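Local coordinates for methyltransferase-like protein (Saccharopolyspora spinosa, PDB 4PNE) that catalyses a [4+2] cycloaddition in spinosyn biosynthesis, using a fold like that of S-adenosylmethionine-dependent methyltransferases, at residues Ile60-Trp65 with Ala166-Leu171; Gly92-Leu97 with Asn114-Thr119; Pro106-Ala111 with His142-Ser147; Thr196-Arg201 with Thr216-Cys221. One frame throughout, in Å; residues are numbered along the deposited sequence.

All four interactions reach one mixed beta sheet, whose order runs 144-148, 117-122, 95-99, 161-167, 191-200, 290-298, 236-242. Interactions 2 and 3 are interleaved along the chain and nested inside the loop closed by interaction 1; interaction 4 follows later. Helix 105-113, which connects the two strands of interaction 2, packs on strand 144-148 in interaction 3, about 8 Å away between centres; strand 117-122 lies beside 144-148. Interaction 4, centred about 10 Å from interaction 1, uses strand 191-200, the neighbour of 161-167. Interactions 1 and 3 touch S-adenosyl-L-homocysteine, whereas 2 and 4, about 28 Å apart between centres on opposite sides of the chain's centre, join parts of the surrounding fold.

Interaction 1 (Ile60-Trp65 with Ala166-Leu171); sequences IHHGYW and AMQSLL. With SAH (S-adenosyl-L-homocysteine), chain C; MLI (malonate ion), chain D.
The side chains of His62 and Gln168 meet at about a right angle, ring and amide planes turned 78° apart, and a malonate ion, probably from the crystallisation liquor, sits where they converge. Glutamine suits this place because its amide can give and take at once. OE1 accepts the backbone N-H of His62 (N to OE1 2.9 Å), in the carbonyl plane and on a lone pair, while Gln168 NE2 donates to malonate O7 at 2.8 Å. The same O7 takes a second bond from His62 ND1, 2.6 Å long and close to the ring plane. Tyr292 OH also hydrogen-bonds Gln168 OE1, which helps settle the amide's orientation.

His61 turns its ring another way. Its CG stands between the backbone N and the carbonyl carbon (chi1 63°), which brings the ring to the bound S-adenosyl-L-homocysteine (SAH) with ND1 facing it: ND1 to SAH OXT is 2.6 Å, nearly straight at 171°, with the oxygen at the ring edge. Met167 SD approaches the same ring obliquely, 4.0 Å from His61 CE1, a soft polarisable neighbour for an imidazole.

Backbone groups add to the grip: Ile60 N donates to SAH O at 2.9 Å, and Met167 O accepts from SAH N at 2.9 Å. Donors from the loop thus meet the carboxylate and a carbonyl at the strand end meets the amino group, consistent with a zwitterionic amino-acid end of the ligand.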
# COMPACT_ATOMS: atom_id res chain seq x y z
N ILE A 60 -4.70 -0.05 5.04
CA ILE A 60 -4.97 1.10 4.21
C ILE A 60 -4.75 0.69 2.75
O ILE A 60 -3.95 1.26 2.01
CB ILE A 60 -4.09 2.27 4.59
CG1 ILE A 60 -3.99 2.40 6.12
CG2 ILE A 60 -4.64 3.56 3.96
CD1 ILE A 60 -3.01 3.48 6.60
N HIS A 61 -5.51 -0.31 2.35
CA HIS A 61 -5.54 -0.73 0.95
C HIS A 61 -6.93 -1.29 0.64
O HIS A 61 -7.72 -1.58 1.56
CB HIS A 61 -4.40 -1.72 0.66
CG HIS A 61 -4.48 -3.01 1.42
ND1 HIS A 61 -3.48 -3.40 2.30
CD2 HIS A 61 -5.39 -4.01 1.43
CE1 HIS A 61 -3.79 -4.57 2.82
NE2 HIS A 61 -4.94 -4.97 2.31
N HIS A 62 -7.23 -1.42 -0.64
CA HIS A 62 -8.54 -1.88 -1.11
C HIS A 62 -8.82 -3.31 -0.68
O HIS A 62 -7.89 -4.13 -0.53
CB HIS A 62 -8.61 -1.79 -2.63
CG HIS A 62 -8.96 -0.43 -3.14
ND1 HIS A 62 -8.51 0.74 -2.56
CD2 HIS A 62 -9.70 -0.06 -4.21
CE1 HIS A 62 -9.01 1.77 -3.23
NE2 HIS A 62 -9.72 1.31 -4.24
N GLY A 63 -10.08 -3.65 -0.55
CA GLY A 63 -10.48 -5.02 -0.31
C GLY A 63 -10.57 -5.80 -1.61
O GLY A 63 -10.79 -5.23 -2.69
N TYR A 64 -10.48 -7.12 -1.48
CA TYR A 64 -10.65 -8.07 -2.57
C TYR A 64 -11.76 -9.03 -2.18
O TYR A 64 -11.68 -9.70 -1.14
CB TYR A 64 -9.32 -8.80 -2.83
CG TYR A 64 -9.29 -9.89 -3.86
CD1 TYR A 64 -9.84 -11.14 -3.60
CD2 TYR A 64 -8.67 -9.69 -5.08
CE1 TYR A 64 -9.78 -12.15 -4.53
CE2 TYR A 64 -8.61 -10.69 -6.03
CZ TYR A 64 -9.17 -11.92 -5.75
OH TYR A 64 -9.10 -12.92 -6.69
N TRP A 65 -12.81 -9.06 -3.00
CA TRP A 65 -13.98 -9.88 -2.74
C TRP A 65 -14.07 -11.05 -3.71
O TRP A 65 -13.69 -10.96 -4.87
CB TRP A 65 -15.25 -9.04 -2.87
CG TRP A 65 -15.57 -8.19 -1.71
CD1 TRP A 65 -16.43 -8.48 -0.71
CD2 TRP A 65 -15.08 -6.86 -1.45
NE1 TRP A 65 -16.52 -7.43 0.17
CE2 TRP A 65 -15.71 -6.41 -0.27
CE3 TRP A 65 -14.20 -6.00 -2.10
CZ2 TRP A 65 -15.46 -5.16 0.29
CZ3 TRP A 65 -13.94 -4.75 -1.55
CH2 TRP A 65 -14.60 -4.33 -0.38
N ALA A 166 4.99 -3.58 -1.84
CA ALA A 166 4.59 -2.19 -1.97
C ALA A 166 3.10 -2.22 -2.26
O ALA A 166 2.69 -2.26 -3.42
CB ALA A 166 5.36 -1.45 -3.05
N MET A 167 2.33 -2.28 -1.18
CA MET A 167 0.88 -2.32 -1.25
C MET A 167 0.36 -0.92 -1.15
O MET A 167 0.31 -0.35 -0.07
CB MET A 167 0.32 -3.22 -0.15
CG MET A 167 0.43 -4.70 -0.42
SD MET A 167 -0.54 -5.74 0.74
CE MET A 167 0.72 -5.86 1.99
N GLN A 168 0.06 -0.36 -2.33
CA GLN A 168 -0.44 1.00 -2.55
C GLN A 168 0.46 2.09 -1.96
O GLN A 168 0.01 3.04 -1.33
CB GLN A 168 -1.87 1.14 -2.02
CG GLN A 168 -2.88 0.52 -2.91
CD GLN A 168 -4.29 0.59 -2.34
OE1 GLN A 168 -4.95 -0.44 -2.19
NE2 GLN A 168 -4.71 1.77 -1.93
N SER A 169 1.77 1.92 -2.16
CA SER A 169 2.71 2.95 -1.71
C SER A 169 3.48 3.63 -2.85
O SER A 169 3.79 4.81 -2.74
CB SER A 169 3.69 2.35 -0.71
OG SER A 169 4.42 1.32 -1.33
N LEU A 170 3.79 2.93 -3.95
CA LEU A 170 4.66 3.53 -4.96
C LEU A 170 4.06 4.77 -5.60
O LEU A 170 4.77 5.73 -5.90
CB LEU A 170 4.97 2.50 -6.06
CG LEU A 170 5.82 1.30 -5.64
CD1 LEU A 170 5.99 0.34 -6.77
CD2 LEU A 170 7.18 1.78 -5.16
N LEU A 171 2.75 4.80 -5.81
CA LEU A 171 2.19 5.94 -6.52
C LEU A 171 2.09 7.19 -5.65
O LEU A 171 1.87 8.28 -6.15
CB LEU A 171 0.83 5.58 -7.12
CG LEU A 171 0.88 4.61 -8.30
CD1 LEU A 171 -0.51 4.45 -8.87
CD2 LEU A 171 1.81 5.09 -9.42
N SAH C . 0.94 -0.86 2.75
CA SAH C . 0.05 -0.31 3.78
CB SAH C . -0.21 1.19 3.66
CG SAH C . -0.53 1.75 2.30
SD SAH C . -0.97 3.49 2.42
C SAH C . -1.25 -1.06 3.77
O SAH C . -2.00 -0.98 4.73
OXT SAH C . -1.50 -1.83 2.84
C5' SAH C . 0.55 4.18 1.72
C4' SAH C . 1.76 4.06 2.64
O4' SAH C . 2.94 4.40 1.93
C3' SAH C . 1.72 4.99 3.84
O3' SAH C . 2.10 4.20 4.95
C2' SAH C . 2.75 6.05 3.51
O2' SAH C . 3.36 6.73 4.61
C1' SAH C . 3.76 5.24 2.70
N9 SAH C . 4.65 6.08 1.88
C8 SAH C . 4.36 7.10 1.03
N7 SAH C . 5.51 7.62 0.53
C5 SAH C . 6.53 6.94 1.08
C6 SAH C . 7.90 7.05 0.96
N6 SAH C . 8.46 7.94 0.16
N1 SAH C . 8.69 6.20 1.65
C2 SAH C . 8.15 5.24 2.48
N3 SAH C . 6.80 5.15 2.64
C4 SAH C . 6.01 5.98 1.93
C1 MLI D . -7.78 2.76 1.53
C2 MLI D . -7.30 2.74 0.08
C3 MLI D . -8.19 4.11 2.10
O6 MLI D . -7.03 3.78 -0.58
O7 MLI D . -7.14 1.62 -0.48
O8 MLI D . -8.38 4.25 3.36
O9 MLI D . -8.35 5.09 1.34

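Interaction 2 (Gly92-Leu97 with Asn114-Thr119); sequences GGVRLL and NAIQIT
With CG anti to the backbone N (chi1 -162°) and the chain extended as far as NE, Arg95 stretches far enough for its guanidinium to reach Thr119. Thr119 sets OG1 beside its own backbone N and so presents the hydroxyl at the guanidinium edge; Arg95 NH1 to Thr119 OG1 is 3.3 Å and Arg95 NE to the same oxygen 3.5 Å, both weak hydrogen bonds. A long flexible chain suits this partly exposed edge of the contact, and Gln117 shares its face of the sheet. Val94 and Ile116 point the same way and lie side by side, CG2 to CG2 3.6 Å. Leu96 and Ile118 do likewise on the face where Ile118 meets Ala107 of helix 105-113, with Leu96 CD2 4.0 Å from Ile118 CG2, branched apolar groups filling a buried layer.

The strands are the two parallel members of a beta-alpha-beta unit, strand 95-99, helix 105-113 and strand 117-122, within the Rossmann-like sheet of this family. Their short segments cross at 22°. The ladder alternates in the parallel manner: Gln117 N donates to Val94 O (3.0 Å), Leu96 N to Gln117 O (2.8 Å) and Thr119 N to Leu96 O (2.9 Å). On its other side strand 95-99 meets strand 161-167, where Arg95 N bonds to Asp162.

Ahead of the strands in sequence the chains are already joined, Gly93 N to Ala115 O at 2.8 Å. Gly93 has a positive phi of 80°, comfortable for a residue without a side chain, and Ala115 sits at the centre of an inverse gamma turn.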
# COMPACT_ATOMS: atom_id res chain seq x y z
N GLY A 92 9.76 -19.93 5.56
CA GLY A 92 10.07 -19.33 6.84
C GLY A 92 11.50 -18.80 6.81
O GLY A 92 12.31 -19.22 5.99
N GLY A 93 11.83 -17.89 7.71
CA GLY A 93 13.21 -17.48 7.91
C GLY A 93 13.75 -16.49 6.92
O GLY A 93 14.96 -16.34 6.79
N VAL A 94 12.85 -15.82 6.22
CA VAL A 94 13.23 -14.79 5.25
C VAL A 94 13.06 -13.41 5.88
O VAL A 94 12.42 -13.26 6.93
CB VAL A 94 12.38 -14.86 3.98
CG1 VAL A 94 12.59 -16.19 3.25
CG2 VAL A 94 10.90 -14.71 4.30
N ARG A 95 13.69 -12.42 5.24
CA ARG A 95 13.60 -11.03 5.64
C ARG A 95 12.83 -10.31 4.55
O ARG A 95 13.16 -10.45 3.38
CB ARG A 95 14.99 -10.40 5.85
CG ARG A 95 14.94 -9.12 6.67
CD ARG A 95 16.28 -8.45 6.82
NE ARG A 95 16.10 -7.13 7.40
CZ ARG A 95 17.03 -6.17 7.39
NH1 ARG A 95 16.76 -4.99 7.93
NH2 ARG A 95 18.21 -6.40 6.84
N LEU A 96 11.81 -9.55 4.94
CA LEU A 96 10.90 -8.88 4.03
C LEU A 96 10.85 -7.38 4.32
O LEU A 96 10.72 -6.99 5.49
CB LEU A 96 9.50 -9.50 4.16
CG LEU A 96 8.49 -9.06 3.12
CD1 LEU A 96 7.61 -10.23 2.71
CD2 LEU A 96 7.67 -7.95 3.69
N LEU A 97 10.98 -6.53 3.29
CA LEU A 97 10.82 -5.09 3.44
C LEU A 97 9.40 -4.68 3.03
O LEU A 97 9.02 -4.88 1.87
CB LEU A 97 11.84 -4.34 2.58
CG LEU A 97 11.85 -2.82 2.61
CD1 LEU A 97 12.26 -2.32 3.95
CD2 LEU A 97 12.74 -2.28 1.49
N ASN A 114 3.69 -16.57 10.33
CA ASN A 114 4.93 -16.81 9.57
C ASN A 114 6.15 -16.39 10.39
O ASN A 114 6.26 -15.22 10.80
CB ASN A 114 4.90 -16.05 8.24
CG ASN A 114 3.83 -16.57 7.31
OD1 ASN A 114 4.08 -17.47 6.53
ND2 ASN A 114 2.64 -15.98 7.37
N ALA A 115 7.06 -17.33 10.62
CA ALA A 115 8.29 -17.04 11.33
C ALA A 115 9.30 -16.39 10.39
O ALA A 115 10.26 -17.02 9.91
CB ALA A 115 8.86 -18.28 11.95
N ILE A 116 9.06 -15.11 10.12
CA ILE A 116 9.90 -14.28 9.27
C ILE A 116 10.20 -12.99 9.98
O ILE A 116 9.67 -12.73 11.06
CB ILE A 116 9.22 -13.99 7.91
CG1 ILE A 116 7.94 -13.16 8.07
CG2 ILE A 116 8.88 -15.27 7.22
CD1 ILE A 116 7.26 -12.81 6.76
N GLN A 117 11.06 -12.18 9.37
CA GLN A 117 11.41 -10.87 9.88
C GLN A 117 10.95 -9.82 8.88
O GLN A 117 11.36 -9.83 7.72
CB GLN A 117 12.90 -10.75 10.16
CG GLN A 117 13.36 -11.43 11.46
CD GLN A 117 13.63 -12.91 11.29
OE1 GLN A 117 14.70 -13.30 10.85
NE2 GLN A 117 12.66 -13.75 11.62
N ILE A 118 10.04 -8.95 9.31
CA ILE A 118 9.54 -7.86 8.49
C ILE A 118 10.07 -6.55 9.02
O ILE A 118 9.94 -6.26 10.21
CB ILE A 118 8.02 -7.81 8.47
CG1 ILE A 118 7.44 -9.15 8.02
CG2 ILE A 118 7.58 -6.71 7.52
CD1 ILE A 118 5.90 -9.22 8.08
N THR A 119 10.70 -5.81 8.12
CA THR A 119 11.10 -4.43 8.32
C THR A 119 10.04 -3.59 7.63
O THR A 119 9.99 -3.58 6.42
CB THR A 119 12.50 -4.16 7.72
OG1 THR A 119 13.48 -5.03 8.34
CG2 THR A 119 12.91 -2.70 7.90

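Interaction 3 (Pro106-Ala111 with His142-Ser147); sequences PALRVA and HRVDFS. With SAH (S-adenosyl-L-homocysteine), chain C.
Hydrogen bonding across the contact comes from Arg143 and Ala111. Arg143 runs extended from CG to NE, so that its guanidinium reaches the helix: NH1 lies 2.7 Å from Ala111 O, with an N-H...O angle of 154°. The oxygen is in the guanidinium plane, and the donor stands almost in line with the carbonyl bond. Ala111 belongs to the last turn of helix 105-113, where carbonyls can run short of main-chain donors, and a positively charged side chain would probably suit the partial negative charge expected there. The same NH1 makes a weak bond to the carbonyl of Arg112.

Apolar contacts fill the rest. Val144 lays both methyls against the helix: CG1, anti to the backbone N at chi1 -168°, lies 4.1 Å from Ala107 CB, while CG2 meets Leu108 CD2 at 4.1 Å and faces Ala111 CB. Small alanines let the strand come in close on this side. Phe146 lies farther along, with Leu108 CG at its ring edge, 4.4 Å from CZ, and Ala107 CB approaching obliquely, 4.4 Å from CE1. Cys134, Ala135 and Arg138 of helix 125-138 also touch Leu108.

A helix lying against a strand of the sheet, with their axes 9.5 Å apart and running in nearly opposite directions (164°), is typical of the Rossmann-like alpha/beta fold. At the other end of the helix segment Pro106 CG is 3.5 Å from SAH O, and Ala107 is consistent with a Rossmann-type GxGxxA pattern that begins at Gly102, a residue seen to bind S-adenosyl-L-homocysteine.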
# COMPACT_ATOMS: atom_id res chain seq x y z
N PRO A 106 -1.20 -5.07 7.97
CA PRO A 106 -0.93 -6.20 7.10
C PRO A 106 0.35 -6.95 7.51
O PRO A 106 0.37 -8.18 7.48
CB PRO A 106 -0.80 -5.55 5.73
CG PRO A 106 -1.63 -4.31 5.81
CD PRO A 106 -1.29 -3.82 7.20
N ALA A 107 1.41 -6.24 7.87
CA ALA A 107 2.63 -6.90 8.31
C ALA A 107 2.38 -7.78 9.54
O ALA A 107 2.87 -8.88 9.63
CB ALA A 107 3.70 -5.90 8.62
N LEU A 108 1.62 -7.26 10.50
CA LEU A 108 1.35 -8.00 11.70
C LEU A 108 0.43 -9.17 11.45
O LEU A 108 0.54 -10.18 12.11
CB LEU A 108 0.75 -7.08 12.78
CG LEU A 108 1.78 -6.09 13.31
CD1 LEU A 108 1.15 -4.91 14.01
CD2 LEU A 108 2.79 -6.77 14.22
N ARG A 109 -0.46 -9.06 10.46
CA ARG A 109 -1.31 -10.19 10.11
C ARG A 109 -0.48 -11.37 9.61
O ARG A 109 -0.71 -12.54 10.00
CB ARG A 109 -2.33 -9.78 9.04
CG ARG A 109 -3.19 -10.93 8.52
CD ARG A 109 -4.30 -10.42 7.60
NE ARG A 109 -5.01 -11.55 7.05
CZ ARG A 109 -5.98 -12.19 7.70
NH1 ARG A 109 -6.39 -11.77 8.90
NH2 ARG A 109 -6.56 -13.23 7.13
N VAL A 110 0.47 -11.06 8.75
CA VAL A 110 1.34 -12.07 8.15
C VAL A 110 2.32 -12.61 9.19
O VAL A 110 2.57 -13.80 9.22
CB VAL A 110 2.08 -11.48 6.92
CG1 VAL A 110 3.08 -12.46 6.35
CG2 VAL A 110 1.11 -11.13 5.84
N ALA A 111 2.82 -11.74 10.06
CA ALA A 111 3.79 -12.15 11.06
C ALA A 111 3.16 -13.08 12.10
O ALA A 111 3.86 -13.85 12.74
CB ALA A 111 4.39 -10.95 11.74
N HIS A 142 9.24 -9.52 18.01
CA HIS A 142 10.40 -10.36 17.62
C HIS A 142 10.45 -10.64 16.12
O HIS A 142 11.51 -11.05 15.61
CB HIS A 142 10.38 -11.69 18.37
CG HIS A 142 9.13 -12.48 18.19
ND1 HIS A 142 7.92 -12.10 18.74
CD2 HIS A 142 8.89 -13.63 17.51
CE1 HIS A 142 6.99 -12.99 18.42
NE2 HIS A 142 7.56 -13.93 17.68
N ARG A 143 9.32 -10.42 15.44
CA ARG A 143 9.22 -10.66 13.99
C ARG A 143 9.08 -9.40 13.18
O ARG A 143 9.38 -9.41 11.99
CB ARG A 143 8.05 -11.57 13.67
CG ARG A 143 8.26 -12.99 14.11
CD ARG A 143 7.04 -13.84 13.94
NE ARG A 143 7.26 -15.22 14.38
CZ ARG A 143 6.35 -16.18 14.33
NH1 ARG A 143 5.13 -15.94 13.81
NH2 ARG A 143 6.66 -17.40 14.74
N VAL A 144 8.53 -8.32 13.74
CA VAL A 144 8.26 -7.14 12.95
C VAL A 144 8.79 -5.91 13.65
O VAL A 144 8.56 -5.75 14.85
CB VAL A 144 6.74 -6.98 12.69
CG1 VAL A 144 6.48 -5.93 11.64
CG2 VAL A 144 6.12 -8.31 12.29
N ASP A 145 9.49 -5.06 12.92
CA ASP A 145 9.84 -3.74 13.44
C ASP A 145 9.59 -2.66 12.38
O ASP A 145 9.53 -2.90 11.16
CB ASP A 145 11.28 -3.68 13.91
CG ASP A 145 12.24 -3.63 12.79
OD1 ASP A 145 12.13 -4.50 11.91
OD2 ASP A 145 13.09 -2.72 12.79
N PHE A 146 9.40 -1.45 12.88
CA PHE A 146 8.95 -0.34 12.08
C PHE A 146 9.85 0.85 12.25
O PHE A 146 10.29 1.13 13.37
CB PHE A 146 7.54 0.03 12.49
CG PHE A 146 6.57 -1.08 12.32
CD1 PHE A 146 6.05 -1.38 11.08
CD2 PHE A 146 6.19 -1.87 13.40
CE1 PHE A 146 5.18 -2.41 10.92
CE2 PHE A 146 5.31 -2.90 13.22
CZ PHE A 146 4.80 -3.17 11.98
N SER A 147 10.09 1.55 11.15
CA SER A 147 10.90 2.74 11.13
C SER A 147 10.44 3.79 10.16
O SER A 147 9.75 3.50 9.17
CB SER A 147 12.36 2.39 10.84
OG SER A 147 12.48 1.70 9.63
N SAH C . 0.94 -0.86 2.75
CA SAH C . 0.05 -0.31 3.78
CB SAH C . -0.21 1.19 3.66
CG SAH C . -0.53 1.75 2.30
SD SAH C . -0.97 3.49 2.42
C SAH C . -1.25 -1.06 3.77
O SAH C . -2.00 -0.98 4.73
OXT SAH C . -1.50 -1.83 2.84
C5' SAH C . 0.55 4.18 1.72
C4' SAH C . 1.76 4.06 2.64
O4' SAH C . 2.94 4.40 1.93
C3' SAH C . 1.72 4.99 3.84
O3' SAH C . 2.10 4.20 4.95
C2' SAH C . 2.75 6.05 3.51
O2' SAH C . 3.36 6.73 4.61
C1' SAH C . 3.76 5.24 2.70
N9 SAH C . 4.65 6.08 1.88
C8 SAH C . 4.36 7.10 1.03
N7 SAH C . 5.51 7.62 0.53
C5 SAH C . 6.53 6.94 1.08
C6 SAH C . 7.90 7.05 0.96
N6 SAH C . 8.46 7.94 0.16
N1 SAH C . 8.69 6.20 1.65
C2 SAH C . 8.15 5.24 2.48
N3 SAH C . 6.80 5.15 2.64
C4 SAH C . 6.01 5.98 1.93

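Interaction 4 (Thr196-Arg201 with Thr216-Cys221); sequences TEVVKR and TGLRIC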
# COMPACT_ATOMS: atom_id res chain seq x y z
N THR A 196 0.79 -3.85 -5.14
CA THR A 196 -0.60 -3.61 -5.48
C THR A 196 -0.83 -2.14 -5.65
O THR A 196 -0.17 -1.29 -5.04
CB THR A 196 -1.58 -4.20 -4.48
OG1 THR A 196 -1.56 -3.46 -3.26
CG2 THR A 196 -1.27 -5.66 -4.19
N GLU A 197 -1.79 -1.83 -6.52
CA GLU A 197 -2.05 -0.44 -6.75
C GLU A 197 -3.43 -0.22 -7.32
O GLU A 197 -3.98 -1.06 -8.07
CB GLU A 197 -0.98 0.14 -7.66
CG GLU A 197 -0.87 1.63 -7.58
CD GLU A 197 -0.76 2.16 -6.15
OE1 GLU A 197 0.38 2.17 -5.64
OE2 GLU A 197 -1.81 2.58 -5.62
N VAL A 198 -3.99 0.93 -6.95
CA VAL A 198 -5.13 1.53 -7.63
C VAL A 198 -4.66 2.16 -8.93
O VAL A 198 -3.76 3.00 -8.91
CB VAL A 198 -5.82 2.61 -6.74
CG1 VAL A 198 -6.96 3.29 -7.46
CG2 VAL A 198 -6.30 1.98 -5.42
N VAL A 199 -5.25 1.75 -10.04
CA VAL A 199 -4.86 2.21 -11.38
C VAL A 199 -6.04 2.75 -12.17
O VAL A 199 -7.18 2.53 -11.83
CB VAL A 199 -4.20 1.08 -12.20
CG1 VAL A 199 -2.89 0.65 -11.56
CG2 VAL A 199 -5.12 -0.12 -12.36
N LYS A 200 -5.77 3.46 -13.25
CA LYS A 200 -6.80 3.64 -14.26
C LYS A 200 -6.99 2.30 -14.96
O LYS A 200 -6.00 1.69 -15.39
CB LYS A 200 -6.36 4.73 -15.25
CG LYS A 200 -7.44 5.10 -16.24
CD LYS A 200 -7.00 6.32 -17.04
CE LYS A 200 -8.17 6.93 -17.80
NZ LYS A 200 -8.63 6.04 -18.88
N ARG A 201 -8.22 1.78 -14.99
CA ARG A 201 -8.43 0.41 -15.45
C ARG A 201 -7.96 0.20 -16.88
O ARG A 201 -7.39 -0.83 -17.20
CB ARG A 201 -9.91 0.03 -15.37
CG ARG A 201 -10.19 -1.42 -15.82
CD ARG A 201 -11.66 -1.78 -15.81
NE ARG A 201 -12.47 -0.88 -16.62
CZ ARG A 201 -13.30 0.04 -16.14
NH1 ARG A 201 -13.46 0.20 -14.85
NH2 ARG A 201 -14.00 0.80 -16.98
N THR A 216 -8.98 12.06 -4.98
CA THR A 216 -8.40 11.70 -3.70
C THR A 216 -6.97 12.18 -3.54
O THR A 216 -6.39 12.07 -2.45
CB THR A 216 -8.39 10.20 -3.52
OG1 THR A 216 -7.65 9.63 -4.61
CG2 THR A 216 -9.82 9.61 -3.50
N GLY A 217 -6.37 12.65 -4.64
CA GLY A 217 -4.99 13.07 -4.64
C GLY A 217 -4.02 12.03 -5.18
O GLY A 217 -2.85 12.34 -5.38
N LEU A 218 -4.48 10.80 -5.39
CA LEU A 218 -3.61 9.75 -5.94
C LEU A 218 -3.27 10.00 -7.42
O LEU A 218 -4.15 10.23 -8.25
CB LEU A 218 -4.28 8.39 -5.76
CG LEU A 218 -3.49 7.19 -6.24
CD1 LEU A 218 -2.28 6.95 -5.37
CD2 LEU A 218 -4.39 5.97 -6.34
N ARG A 219 -1.98 9.91 -7.74
CA ARG A 219 -1.47 9.92 -9.12
C ARG A 219 -2.25 8.89 -9.98
O ARG A 219 -2.48 7.78 -9.55
CB ARG A 219 0.03 9.61 -9.09
CG ARG A 219 0.67 9.44 -10.43
CD ARG A 219 2.10 8.94 -10.25
NE ARG A 219 3.06 10.03 -9.99
CZ ARG A 219 3.86 10.11 -8.93
NH1 ARG A 219 3.79 9.20 -7.97
NH2 ARG A 219 4.71 11.12 -8.80
N ILE A 220 -2.69 9.29 -11.17
CA ILE A 220 -3.35 8.38 -12.10
C ILE A 220 -2.29 7.64 -12.90
O ILE A 220 -1.39 8.24 -13.50
CB ILE A 220 -4.32 9.11 -13.06
CG1 ILE A 220 -5.31 9.97 -12.26
CG2 ILE A 220 -5.04 8.13 -14.01
CD1 ILE A 220 -6.47 10.48 -13.07
N CYS A 221 -2.40 6.32 -12.93
CA CYS A 221 -1.44 5.49 -13.61
C CYS A 221 -2.13 4.23 -14.14
O CYS A 221 -2.91 3.60 -13.40
CB CYS A 221 -0.31 5.16 -12.62
SG CYS A 221 1.06 4.23 -13.22
O HOH W 1 -3.87 5.43 -10.38
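Glu197 and Leu218 meet where the flat carboxylate of the glutamate is approached by a methyl: OE2 lies 4.3 Å from Leu218 CD2. The same oxygen accepts Val198 N at 3.0 Å, on its anti side and 26° out of the carboxylate plane. The carbonyl of Cys221 is the second flat group. Lys200 N reaches its O at 2.9 Å from above the carbonyl plane, 46° out of it, so the bond uses no lone pair directly.

The contact lies where the end of strand 191-200, in the Rossmann-like sheet, is crossed by the loop before helix 223-233, the touching parts running 70° apart. Their apolar groups pack obliquely. Leu218 places CD2 3.7 Å from Val198 CB, and branched residues here give compact contact without any polar demand. Ile220 CG2 lies 3.9 Å from Lys200 CB; the lysine's aliphatic stem serves the contact, while NZ turns away to Gly204 O and Glu202 O.

A water links the loop and the strand: it donates to Val198 O at 2.8 Å and to Arg219 O, and accepts Cys221 N at 3.1 Å.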